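Local coordinates for carboxypeptidase D (PDB 3MN8), which removes C-terminal arginine and lysine residues from peptides and proteins with a catalytic zinc ion, in processing growth factors, peptide hormones and neuropeptides, at residues V211-V222 / C299-K310; Q334-V343 / T368-L378. All blocks are in the same frame, centred on the assembly; numbering follows the deposited sequence.

Interaction 1. Residues V211-V222 / C299-K310. With ZN (zinc ion), chain F; GEM ((2-guanidinoethylmercapto)succinic acid), chain G.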
loop_
_atom_site.group_PDB
_atom_site.type_symbol
_atom_site.label_atom_id
_atom_site.label_comp_id
_atom_site.label_asym_id
_atom_site.label_seq_id
_atom_site.Cartn_x
_atom_site.Cartn_y
_atom_site.Cartn_z
ATOM N N VAL A 211 -0.647 -5.306 6.038
ATOM C CA VAL A 211 -2.005 -5.778 5.823
ATOM C C VAL A 211 -2.564 -5.253 4.509
ATOM O O VAL A 211 -3.195 -5.984 3.756
ATOM C CB VAL A 211 -2.945 -5.346 6.978
ATOM C CG1 VAL A 211 -4.398 -5.593 6.606
ATOM C CG2 VAL A 211 -2.573 -6.062 8.294
ATOM N N LEU A 212 -2.313 -3.979 4.244
ATOM C CA LEU A 212 -2.837 -3.297 3.068
ATOM C C LEU A 212 -1.775 -2.326 2.556
ATOM O O LEU A 212 -0.926 -1.882 3.322
ATOM C CB LEU A 212 -4.122 -2.542 3.443
ATOM C CG LEU A 212 -4.742 -1.495 2.505
ATOM C CD1 LEU A 212 -4.956 -2.067 1.125
ATOM C CD2 LEU A 212 -6.067 -0.988 3.083
ATOM N N SER A 213 -1.832 -1.984 1.272
ATOM C CA SER A 213 -0.819 -1.124 0.663
ATOM C C SER A 213 -1.266 -0.546 -0.675
ATOM O O SER A 213 -2.140 -1.081 -1.348
ATOM C CB SER A 213 0.475 -1.918 0.455
ATOM O OG SER A 213 1.412 -1.162 -0.285
ATOM N N ALA A 214 -0.646 0.550 -1.072
ATOM C CA ALA A 214 -0.925 1.121 -2.377
ATOM C C ALA A 214 0.340 1.757 -2.901
ATOM O O ALA A 214 1.111 2.306 -2.117
ATOM C CB ALA A 214 -2.027 2.147 -2.274
ATOM N N ASN A 215 0.581 1.655 -4.210
ATOM C CA ASN A 215 1.642 2.454 -4.818
ATOM C C ASN A 215 1.162 3.302 -6.017
ATOM O O ASN A 215 0.290 2.893 -6.799
ATOM C CB ASN A 215 2.951 1.662 -5.060
ATOM C CG ASN A 215 2.897 0.777 -6.274
ATOM O OD1 ASN A 215 3.594 1.031 -7.255
ATOM N ND2 ASN A 215 2.087 -0.281 -6.219
ATOM N N PHE A 216 1.712 4.513 -6.111
ATOM C CA PHE A 216 1.133 5.540 -6.944
ATOM C C PHE A 216 1.959 5.791 -8.178
ATOM O O PHE A 216 3.188 5.855 -8.128
ATOM C CB PHE A 216 0.946 6.819 -6.135
ATOM C CG PHE A 216 0.112 6.619 -4.912
ATOM C CD1 PHE A 216 0.692 6.267 -3.706
ATOM C CD2 PHE A 216 -1.265 6.741 -4.975
ATOM C CE1 PHE A 216 -0.087 6.059 -2.584
ATOM C CE2 PHE A 216 -2.050 6.529 -3.847
ATOM C CZ PHE A 216 -1.463 6.190 -2.658
ATOM N N HIS A 217 1.253 5.939 -9.289
ATOM C CA HIS A 217 1.861 6.140 -10.577
ATOM C C HIS A 217 1.132 7.271 -11.276
ATOM O O HIS A 217 0.106 7.747 -10.797
ATOM C CB HIS A 217 1.745 4.860 -11.406
ATOM C CG HIS A 217 2.544 3.716 -10.865
ATOM N ND1 HIS A 217 3.732 3.307 -11.428
ATOM C CD2 HIS A 217 2.331 2.902 -9.801
ATOM C CE1 HIS A 217 4.214 2.285 -10.746
ATOM N NE2 HIS A 217 3.383 2.020 -9.750
ATOM N N GLY A 218 1.663 7.692 -12.416
ATOM C CA GLY A 218 1.031 8.729 -13.200
ATOM C C GLY A 218 0.991 8.275 -14.636
ATOM O O GLY A 218 1.678 7.321 -15.008
ATOM N N GLY A 219 0.181 8.943 -15.442
ATOM C CA GLY A 219 0.070 8.591 -16.841
ATOM C C GLY A 219 -1.389 8.388 -17.152
ATOM O O GLY A 219 -1.840 8.544 -18.291
ATOM N N ALA A 220 -2.143 8.052 -16.117
ATOM C CA ALA A 220 -3.566 7.838 -16.292
ATOM C C ALA A 220 -4.243 8.042 -14.955
ATOM O O ALA A 220 -3.578 8.328 -13.967
ATOM C CB ALA A 220 -3.834 6.436 -16.844
ATOM N N VAL A 221 -5.566 7.902 -14.937
ATOM C CA VAL A 221 -6.355 8.100 -13.729
ATOM C C VAL A 221 -7.249 6.887 -13.488
ATOM O O VAL A 221 -8.334 6.784 -14.069
ATOM C CB VAL A 221 -7.240 9.348 -13.840
ATOM C CG1 VAL A 221 -7.714 9.763 -12.458
ATOM C CG2 VAL A 221 -6.479 10.491 -14.511
ATOM N N VAL A 222 -6.800 5.973 -12.628
ATOM C CA VAL A 222 -7.495 4.697 -12.453
ATOM C C VAL A 222 -6.952 3.896 -11.267
ATOM O O VAL A 222 -5.785 4.029 -10.886
ATOM C CB VAL A 222 -7.378 3.817 -13.737
ATOM C CG1 VAL A 222 -5.927 3.350 -13.930
ATOM C CG2 VAL A 222 -8.352 2.614 -13.710
ATOM N N CYS A 299 0.253 -9.024 2.224
ATOM C CA CYS A 299 -0.170 -7.673 1.877
ATOM C C CYS A 299 -1.005 -7.600 0.601
ATOM O O CYS A 299 -0.721 -8.294 -0.376
ATOM C CB CYS A 299 1.026 -6.724 1.775
ATOM S SG CYS A 299 0.589 -4.954 1.829
ATOM N N PHE A 300 -2.031 -6.745 0.633
ATOM C CA PHE A 300 -2.895 -6.477 -0.509
ATOM C C PHE A 300 -2.593 -5.086 -1.084
ATOM O O PHE A 300 -3.138 -4.093 -0.615
ATOM C CB PHE A 300 -4.368 -6.522 -0.081
ATOM C CG PHE A 300 -4.879 -7.897 0.277
ATOM C CD1 PHE A 300 -6.231 -8.194 0.139
ATOM C CD2 PHE A 300 -4.024 -8.888 0.748
ATOM C CE1 PHE A 300 -6.722 -9.456 0.468
ATOM C CE2 PHE A 300 -4.509 -10.154 1.089
ATOM C CZ PHE A 300 -5.857 -10.436 0.953
ATOM N N GLU A 301 -1.729 -5.013 -2.094
ATOM C CA GLU A 301 -1.358 -3.730 -2.689
ATOM C C GLU A 301 -2.173 -3.393 -3.934
ATOM O O GLU A 301 -2.345 -4.223 -4.831
ATOM C CB GLU A 301 0.139 -3.712 -3.010
ATOM C CG GLU A 301 0.629 -2.451 -3.705
ATOM C CD GLU A 301 2.147 -2.315 -3.665
ATOM O OE1 GLU A 301 2.710 -2.156 -2.553
ATOM O OE2 GLU A 301 2.788 -2.363 -4.741
ATOM N N LEU A 302 -2.671 -2.163 -3.990
ATOM C CA LEU A 302 -3.249 -1.621 -5.219
ATOM C C LEU A 302 -2.219 -0.794 -5.954
ATOM O O LEU A 302 -1.294 -0.259 -5.346
ATOM C CB LEU A 302 -4.438 -0.706 -4.915
ATOM C CG LEU A 302 -5.701 -1.331 -4.338
ATOM C CD1 LEU A 302 -6.793 -0.275 -4.290
ATOM C CD2 LEU A 302 -6.131 -2.528 -5.170
ATOM N N THR A 303 -2.396 -0.678 -7.267
ATOM C CA THR A 303 -1.635 0.271 -8.072
ATOM C C THR A 303 -2.565 1.437 -8.389
ATOM O O THR A 303 -3.637 1.243 -8.960
ATOM C CB THR A 303 -1.141 -0.347 -9.410
ATOM O OG1 THR A 303 -0.526 -1.619 -9.173
ATOM C CG2 THR A 303 -0.138 0.572 -10.101
ATOM N N ILE A 304 -2.172 2.649 -8.020
ATOM C CA ILE A 304 -3.041 3.790 -8.278
ATOM C C ILE A 304 -2.421 4.882 -9.152
ATOM O O ILE A 304 -1.355 5.439 -8.841
ATOM C CB ILE A 304 -3.587 4.390 -6.988
ATOM C CG1 ILE A 304 -4.453 3.361 -6.277
ATOM C CG2 ILE A 304 -4.407 5.634 -7.302
ATOM C CD1 ILE A 304 -4.703 3.689 -4.841
ATOM N N GLU A 305 -3.120 5.170 -10.250
ATOM C CA GLU A 305 -2.700 6.176 -11.214
ATOM C C GLU A 305 -3.418 7.484 -10.885
ATOM O O GLU A 305 -4.646 7.526 -10.837
ATOM C CB GLU A 305 -3.048 5.708 -12.636
ATOM C CG GLU A 305 -2.419 4.367 -13.058
ATOM C CD GLU A 305 -0.949 4.497 -13.434
ATOM O OE1 GLU A 305 -0.330 3.480 -13.798
ATOM O OE2 GLU A 305 -0.410 5.622 -13.360
ATOM N N LEU A 306 -2.656 8.551 -10.670
ATOM C CA LEU A 306 -3.227 9.795 -10.143
ATOM C C LEU A 306 -3.544 10.859 -11.190
ATOM O O LEU A 306 -4.587 11.513 -11.121
ATOM C CB LEU A 306 -2.321 10.389 -9.059
ATOM C CG LEU A 306 -2.145 9.443 -7.879
ATOM C CD1 LEU A 306 -1.038 9.898 -6.954
ATOM C CD2 LEU A 306 -3.452 9.316 -7.137
ATOM N N SER A 307 -2.651 11.038 -12.155
ATOM C CA SER A 307 -2.834 12.085 -13.147
ATOM C C SER A 307 -2.590 11.573 -14.553
ATOM O O SER A 307 -1.903 10.564 -14.751
ATOM C CB SER A 307 -1.896 13.253 -12.861
ATOM O OG SER A 307 -0.571 12.787 -12.641
ATOM N N CYS A 308 -3.174 12.270 -15.522
ATOM C CA CYS A 308 -2.887 12.038 -16.926
ATOM C C CYS A 308 -1.491 12.537 -17.229
ATOM O O CYS A 308 -0.727 11.889 -17.946
ATOM C CB CYS A 308 -3.902 12.767 -17.806
ATOM S SG CYS A 308 -5.513 11.974 -17.845
ATOM N N CYS A 309 -1.162 13.701 -16.681
ATOM C CA CYS A 309 0.193 14.230 -16.791
ATOM C C CYS A 309 1.130 13.634 -15.728
ATOM O O CYS A 309 0.933 13.819 -14.517
ATOM C CB CYS A 309 0.180 15.744 -16.688
ATOM S SG CYS A 309 1.815 16.458 -16.897
ATOM N N LYS A 310 2.149 12.916 -16.187
ATOM C CA LYS A 310 3.068 12.242 -15.279
ATOM C C LYS A 310 3.712 13.211 -14.286
ATOM O O LYS A 310 3.732 12.960 -13.080
ATOM C CB LYS A 310 4.145 11.494 -16.070
ATOM C CG LYS A 310 3.604 10.362 -16.918
ATOM C CD LYS A 310 4.719 9.591 -17.631
ATOM C CE LYS A 310 4.269 8.141 -17.931
ATOM N NZ LYS A 310 5.342 7.259 -18.506
HETATM ZN ZN ZN F . 4.380 4.278 -13.212
HETATM C C8 GEM G . 2.149 0.481 -15.255
HETATM S S7 GEM G . 1.759 -0.098 -13.627
HETATM C C6 GEM G . -0.008 0.015 -13.658
HETATM C C5 GEM G . -0.650 -0.719 -14.833
HETATM N N3 GEM G . -0.476 -2.145 -14.607
HETATM C C1 GEM G . -0.733 -3.128 -15.464
HETATM N N4 GEM G . -0.524 -4.391 -15.117
HETATM N N2 GEM G . -1.198 -2.849 -16.677
HETATM C C9 GEM G . 3.613 0.213 -15.484
HETATM O O14 GEM G . 4.287 -0.235 -14.530
HETATM O O15 GEM G . 4.102 0.436 -16.612
HETATM C C10 GEM G . 1.793 1.961 -15.475
HETATM C C11 GEM G . 2.610 2.989 -14.703
HETATM O O12 GEM G . 1.978 3.879 -14.082
HETATM O O13 GEM G . 3.866 2.947 -14.736
#

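Interaction 2. Residues Q334-V343 / T368-L378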
loop_
_atom_site.group_PDB
_atom_site.type_symbol
_atom_site.label_atom_id
_atom_site.label_comp_id
_atom_site.label_asym_id
_atom_site.label_seq_id
_atom_site.Cartn_x
_atom_site.Cartn_y
_atom_site.Cartn_z
ATOM N N GLN A 334 -9.871 0.856 4.998
ATOM C CA GLN A 334 -10.172 -0.475 4.483
ATOM C C GLN A 334 -9.244 -1.537 5.097
ATOM O O GLN A 334 -9.528 -2.735 5.047
ATOM C CB GLN A 334 -10.071 -0.489 2.959
ATOM C CG GLN A 334 -11.238 0.177 2.230
ATOM C CD GLN A 334 -12.520 -0.644 2.326
ATOM O OE1 GLN A 334 -12.613 -1.745 1.782
ATOM N NE2 GLN A 334 -13.509 -0.109 3.021
ATOM N N ALA A 335 -8.141 -1.108 5.696
ATOM C CA ALA A 335 -7.298 -2.041 6.419
ATOM C C ALA A 335 -7.998 -2.512 7.692
ATOM O O ALA A 335 -7.410 -3.205 8.524
ATOM C CB ALA A 335 -5.957 -1.411 6.750
ATOM N N HIS A 336 -9.258 -2.141 7.855
ATOM C CA HIS A 336 -9.954 -2.529 9.071
ATOM C C HIS A 336 -11.112 -3.461 8.840
ATOM O O HIS A 336 -11.709 -3.957 9.796
ATOM C CB HIS A 336 -10.388 -1.304 9.842
ATOM C CG HIS A 336 -9.235 -0.478 10.314
ATOM N ND1 HIS A 336 -8.430 -0.863 11.366
ATOM C CD2 HIS A 336 -8.734 0.696 9.862
ATOM C CE1 HIS A 336 -7.495 0.052 11.555
ATOM N NE2 HIS A 336 -7.656 1.007 10.656
ATOM N N ILE A 337 -11.403 -3.721 7.569
ATOM C CA ILE A 337 -12.470 -4.648 7.227
ATOM C C ILE A 337 -12.095 -6.071 7.561
ATOM O O ILE A 337 -10.930 -6.387 7.836
ATOM C CB ILE A 337 -12.864 -4.566 5.743
ATOM C CG1 ILE A 337 -11.707 -5.031 4.859
ATOM C CG2 ILE A 337 -13.325 -3.148 5.387
ATOM C CD1 ILE A 337 -11.981 -4.847 3.384
ATOM N N GLY A 338 -13.105 -6.929 7.535
ATOM C CA GLY A 338 -12.905 -8.341 7.781
ATOM C C GLY A 338 -12.708 -8.661 9.246
ATOM O O GLY A 338 -13.455 -8.184 10.105
ATOM N N ILE A 339 -11.699 -9.481 9.520
ATOM C CA ILE A 339 -11.452 -9.962 10.866
ATOM C C ILE A 339 -9.987 -9.914 11.201
ATOM O O ILE A 339 -9.139 -9.542 10.382
ATOM C CB ILE A 339 -11.881 -11.425 11.060
ATOM C CG1 ILE A 339 -11.150 -12.310 10.040
ATOM C CG2 ILE A 339 -13.406 -11.557 10.988
ATOM C CD1 ILE A 339 -11.425 -13.806 10.168
ATOM N N LYS A 340 -9.705 -10.302 12.433
ATOM C CA LYS A 340 -8.353 -10.337 12.932
ATOM C C LYS A 340 -8.387 -11.108 14.230
ATOM O O LYS A 340 -9.457 -11.234 14.852
ATOM C CB LYS A 340 -7.796 -8.925 13.140
ATOM C CG LYS A 340 -8.488 -8.064 14.184
ATOM C CD LYS A 340 -7.690 -6.775 14.361
ATOM C CE LYS A 340 -8.358 -5.793 15.290
ATOM N NZ LYS A 340 -7.673 -4.473 15.192
ATOM N N GLY A 341 -7.233 -11.651 14.619
ATOM C CA GLY A 341 -7.170 -12.468 15.813
ATOM C C GLY A 341 -5.832 -13.109 16.098
ATOM O O GLY A 341 -4.804 -12.795 15.486
ATOM N N LEU A 342 -5.857 -14.026 17.052
ATOM C CA LEU A 342 -4.646 -14.678 17.501
ATOM C C LEU A 342 -4.762 -16.170 17.367
ATOM O O LEU A 342 -5.781 -16.766 17.731
ATOM C CB LEU A 342 -4.375 -14.345 18.962
ATOM C CG LEU A 342 -4.274 -12.856 19.298
ATOM C CD1 LEU A 342 -4.210 -12.702 20.804
ATOM C CD2 LEU A 342 -3.074 -12.183 18.610
ATOM N N VAL A 343 -3.710 -16.775 16.838
ATOM C CA VAL A 343 -3.588 -18.213 16.886
ATOM C C VAL A 343 -2.604 -18.452 18.007
ATOM O O VAL A 343 -1.462 -17.975 17.982
ATOM C CB VAL A 343 -3.083 -18.809 15.566
ATOM C CG1 VAL A 343 -2.862 -20.308 15.709
ATOM C CG2 VAL A 343 -4.062 -18.494 14.445
ATOM N N THR A 368 0.398 -15.989 10.260
ATOM C CA THR A 368 0.438 -15.183 11.481
ATOM C C THR A 368 1.811 -14.581 11.737
ATOM O O THR A 368 2.846 -15.125 11.316
ATOM C CB THR A 368 0.012 -15.953 12.740
ATOM O OG1 THR A 368 0.971 -16.976 13.025
ATOM C CG2 THR A 368 -1.381 -16.561 12.563
ATOM N N SER A 369 1.802 -13.449 12.437
ATOM C CA SER A 369 3.013 -12.747 12.829
ATOM C C SER A 369 3.718 -13.487 13.972
ATOM O O SER A 369 3.228 -14.502 14.474
ATOM C CB SER A 369 2.654 -11.333 13.282
ATOM O OG SER A 369 2.090 -11.360 14.585
ATOM N N LYS A 370 4.875 -12.976 14.382
ATOM C CA LYS A 370 5.604 -13.558 15.504
ATOM C C LYS A 370 4.748 -13.615 16.758
ATOM O O LYS A 370 4.959 -14.465 17.612
ATOM C CB LYS A 370 6.903 -12.781 15.768
ATOM C CG LYS A 370 7.943 -12.962 14.663
ATOM C CD LYS A 370 9.023 -11.881 14.664
ATOM C CE LYS A 370 9.960 -12.073 13.461
ATOM N NZ LYS A 370 11.219 -11.279 13.556
ATOM N N ARG A 371 3.774 -12.718 16.851
ATOM C CA ARG A 371 2.870 -12.686 17.989
ATOM C C ARG A 371 1.565 -13.410 17.657
ATOM O O ARG A 371 0.581 -13.307 18.369
ATOM C CB ARG A 371 2.633 -11.234 18.463
ATOM C CG ARG A 371 3.932 -10.394 18.497
ATOM C CD ARG A 371 3.968 -9.270 19.526
ATOM N NE ARG A 371 3.043 -8.189 19.244
ATOM C CZ ARG A 371 3.346 -6.954 18.865
ATOM N NH1 ARG A 371 2.350 -6.123 18.650
ATOM N NH2 ARG A 371 4.597 -6.537 18.690
ATOM N N GLY A 372 1.572 -14.158 16.568
ATOM C CA GLY A 372 0.435 -14.985 16.210
ATOM C C GLY A 372 -0.766 -14.191 15.749
ATOM O O GLY A 372 -1.894 -14.666 15.782
ATOM N N GLU A 373 -0.518 -12.971 15.308
ATOM C CA GLU A 373 -1.590 -12.124 14.824
ATOM C C GLU A 373 -1.866 -12.358 13.350
ATOM O O GLU A 373 -0.965 -12.705 12.583
ATOM C CB GLU A 373 -1.246 -10.647 15.018
ATOM C CG GLU A 373 -0.204 -10.353 16.060
ATOM C CD GLU A 373 0.234 -8.897 16.015
ATOM O OE1 GLU A 373 -0.609 -8.027 16.329
ATOM O OE2 GLU A 373 1.412 -8.627 15.658
ATOM N N TYR A 374 -3.118 -12.144 12.958
ATOM C CA TYR A 374 -3.494 -12.152 11.553
ATOM C C TYR A 374 -4.641 -11.166 11.360
ATOM O O TYR A 374 -5.443 -10.927 12.269
ATOM C CB TYR A 374 -3.937 -13.540 11.106
ATOM C CG TYR A 374 -5.338 -13.871 11.558
ATOM C CD1 TYR A 374 -5.568 -14.517 12.777
ATOM C CD2 TYR A 374 -6.439 -13.510 10.781
ATOM C CE1 TYR A 374 -6.868 -14.793 13.204
ATOM C CE2 TYR A 374 -7.732 -13.783 11.199
ATOM C CZ TYR A 374 -7.938 -14.424 12.408
ATOM O OH TYR A 374 -9.219 -14.695 12.808
ATOM N N TRP A 375 -4.694 -10.579 10.172
ATOM C CA TRP A 375 -5.801 -9.741 9.777
ATOM C C TRP A 375 -6.249 -10.284 8.440
ATOM O O TRP A 375 -5.437 -10.392 7.518
ATOM C CB TRP A 375 -5.353 -8.294 9.577
ATOM C CG TRP A 375 -4.646 -7.701 10.737
ATOM C CD1 TRP A 375 -5.146 -6.791 11.636
ATOM C CD2 TRP A 375 -3.290 -7.948 11.125
ATOM N NE1 TRP A 375 -4.184 -6.475 12.569
ATOM C CE2 TRP A 375 -3.039 -7.174 12.280
ATOM C CE3 TRP A 375 -2.264 -8.757 10.615
ATOM C CZ2 TRP A 375 -1.815 -7.192 12.928
ATOM C CZ3 TRP A 375 -1.054 -8.779 11.266
ATOM C CH2 TRP A 375 -0.836 -8.002 12.407
ATOM N N ARG A 376 -7.525 -10.628 8.319
ATOM C CA ARG A 376 -8.026 -11.126 7.049
ATOM C C ARG A 376 -9.091 -10.187 6.523
ATOM O O ARG A 376 -10.227 -10.135 7.020
ATOM C CB ARG A 376 -8.557 -12.552 7.180
ATOM C CG ARG A 376 -9.162 -13.126 5.903
ATOM C CD ARG A 376 -8.136 -13.288 4.801
ATOM N NE ARG A 376 -8.738 -13.799 3.568
ATOM C CZ ARG A 376 -8.100 -13.937 2.408
ATOM N NH1 ARG A 376 -6.825 -13.598 2.291
ATOM N NH2 ARG A 376 -8.737 -14.418 1.355
ATOM N N LEU A 377 -8.701 -9.418 5.519
ATOM C CA LEU A 377 -9.609 -8.453 4.935
ATOM C C LEU A 377 -10.740 -9.207 4.279
ATOM O O LEU A 377 -10.510 -10.156 3.536
ATOM C CB LEU A 377 -8.876 -7.606 3.901
ATOM C CG LEU A 377 -7.659 -6.846 4.413
ATOM C CD1 LEU A 377 -7.194 -5.868 3.352
ATOM C CD2 LEU A 377 -7.970 -6.134 5.721
ATOM N N LEU A 378 -11.965 -8.779 4.529
ATOM C CA LEU A 378 -13.105 -9.465 3.947
ATOM C C LEU A 378 -14.199 -8.512 3.475
ATOM O O LEU A 378 -14.455 -7.474 4.061
ATOM C CB LEU A 378 -13.669 -10.510 4.927
ATOM C CG LEU A 378 -12.852 -11.785 5.214
ATOM C CD1 LEU A 378 -13.433 -12.568 6.370
ATOM C CD2 LEU A 378 -12.763 -12.683 3.990
#

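Interaction 1. Residues V211-V222 / C299-K310
Glu301 CG stands anti to the backbone N (chi1 177°) and Ser213 OG does likewise (173°), and these matching turns bring carboxylate and hydroxyl together on one face of two adjacent parallel strands. Ser213 OG donates to Glu301 OE1 at 2.8 Å, on the anti side and slightly out of the carboxylate plane. The amide of Asn215 crosses Glu301 at about a right angle, its plane 49° from the carboxylate, while its OD1 accepts from His217 NE2 at 2.7 Å. Asn215 thereby acts as second shell: it probably helps, with the metal, to set the rotation of the His217 ring, whose ND1 binds zinc at 2.1 Å together with His101 and Glu104. Thr303 CG2 packs obliquely against His217 CD2 at 3.4 Å, and S7 of the bound (2-guanidinoethylmercapto)succinic acid lies over one face of that imidazole. Glu305, probably the general acid/base of the reaction, faces the same side beside the metal site. A leucine in place of Glu301 would probably leave the Ser213 hydroxyl without this acceptor and Lys95 without its weak, distant counter-charge. Backbone bonds, such as Ile304 N to Asn215 O at 2.8 Å, join the strands in the mixed central sheet of the M14 catalytic domain. Strands 93-97 and 222-225 flank the pair; helices 317-333 and 245-257 cover the face of Phe216 and Ile304, and helix 289-296 packs on that of Glu301.

Interaction 2. Residues Q334-V343 / T368-L378
The Tyr374 ring lies across the neighbouring strand, with Gly341 N and Lys340 C over one face, both offset toward the rim, and Ile339 CD1 at its edge, near the plane. Lys340 CA also makes a CH-pi contact with that ring, 4.3 Å from the centroid. This is an antiparallel strand pair of the all-beta, transthyretin-like domain that follows the catalytic domain, and it illustrates how a glycine in one strand lets an aromatic from the next lie flat over the backbone: Gly341 carries no side chain where the phenol ring rests. The torsion of Tyr374 (chi1 77°) sets CG between its own N and carbonyl carbon, folding the ring toward the partner strand, and the hydroxyl reaches on to Leu412 O in strand 410-415. On the other face of the sheet, Lys340 runs past the indole of Trp375, its CB and CD each 3.7 Å from CD1, before its ammonium meets Leu90 O and Glu408. Hydrogen-bonded pairs, Ile339 with Arg376 and Gly341 with Tyr374, take turns with non-hydrogen-bonded ones such as Lys340 with Trp375; Gly341 N reaches Tyr374 O at 3.0 Å. Where the second segment enters its strand, a type I turn runs from Ser369 to Gly372, and Val343 N donates to Gly372 O. At the opposite end Leu377 CB packs on Ile337 CG1 at 3.9 Å. Glu373 pairs through OE2 with Arg87, and its OE1 accepts from Leu90 N. Within the turn, Ser369 OG accepts from Arg371 N, making an ST turn, and from Glu373 N at 3.1 Å, while it donates to the anti lone pair of Glu373 OE2 at 3.0 Å.

Overall arrangement
Both contacts are largely buried, but interaction 1 lies nearer the middle of the chain, inside the catalytic sheet, whereas interaction 2 pairs an outermost strand with its inner neighbour in the smaller C-terminal domain. The parallel strands of the first bring the zinc ligand His217 and Glu305 to the active site; the antiparallel strands of the second, away from the annotated sites and joined by backbone bonds, add aromatic and aliphatic packing, while charged side-chain ends pair with residues outside the segments. The two meet at the domain boundary, about 24 Å separating their centres: Val211 CG2 packs on Trp375 CD2 at 3.5 Å, and Phe300 CZ approaches Arg376 NH1. Helix 245-257 touches both, through Leu302 and Ile337 among others.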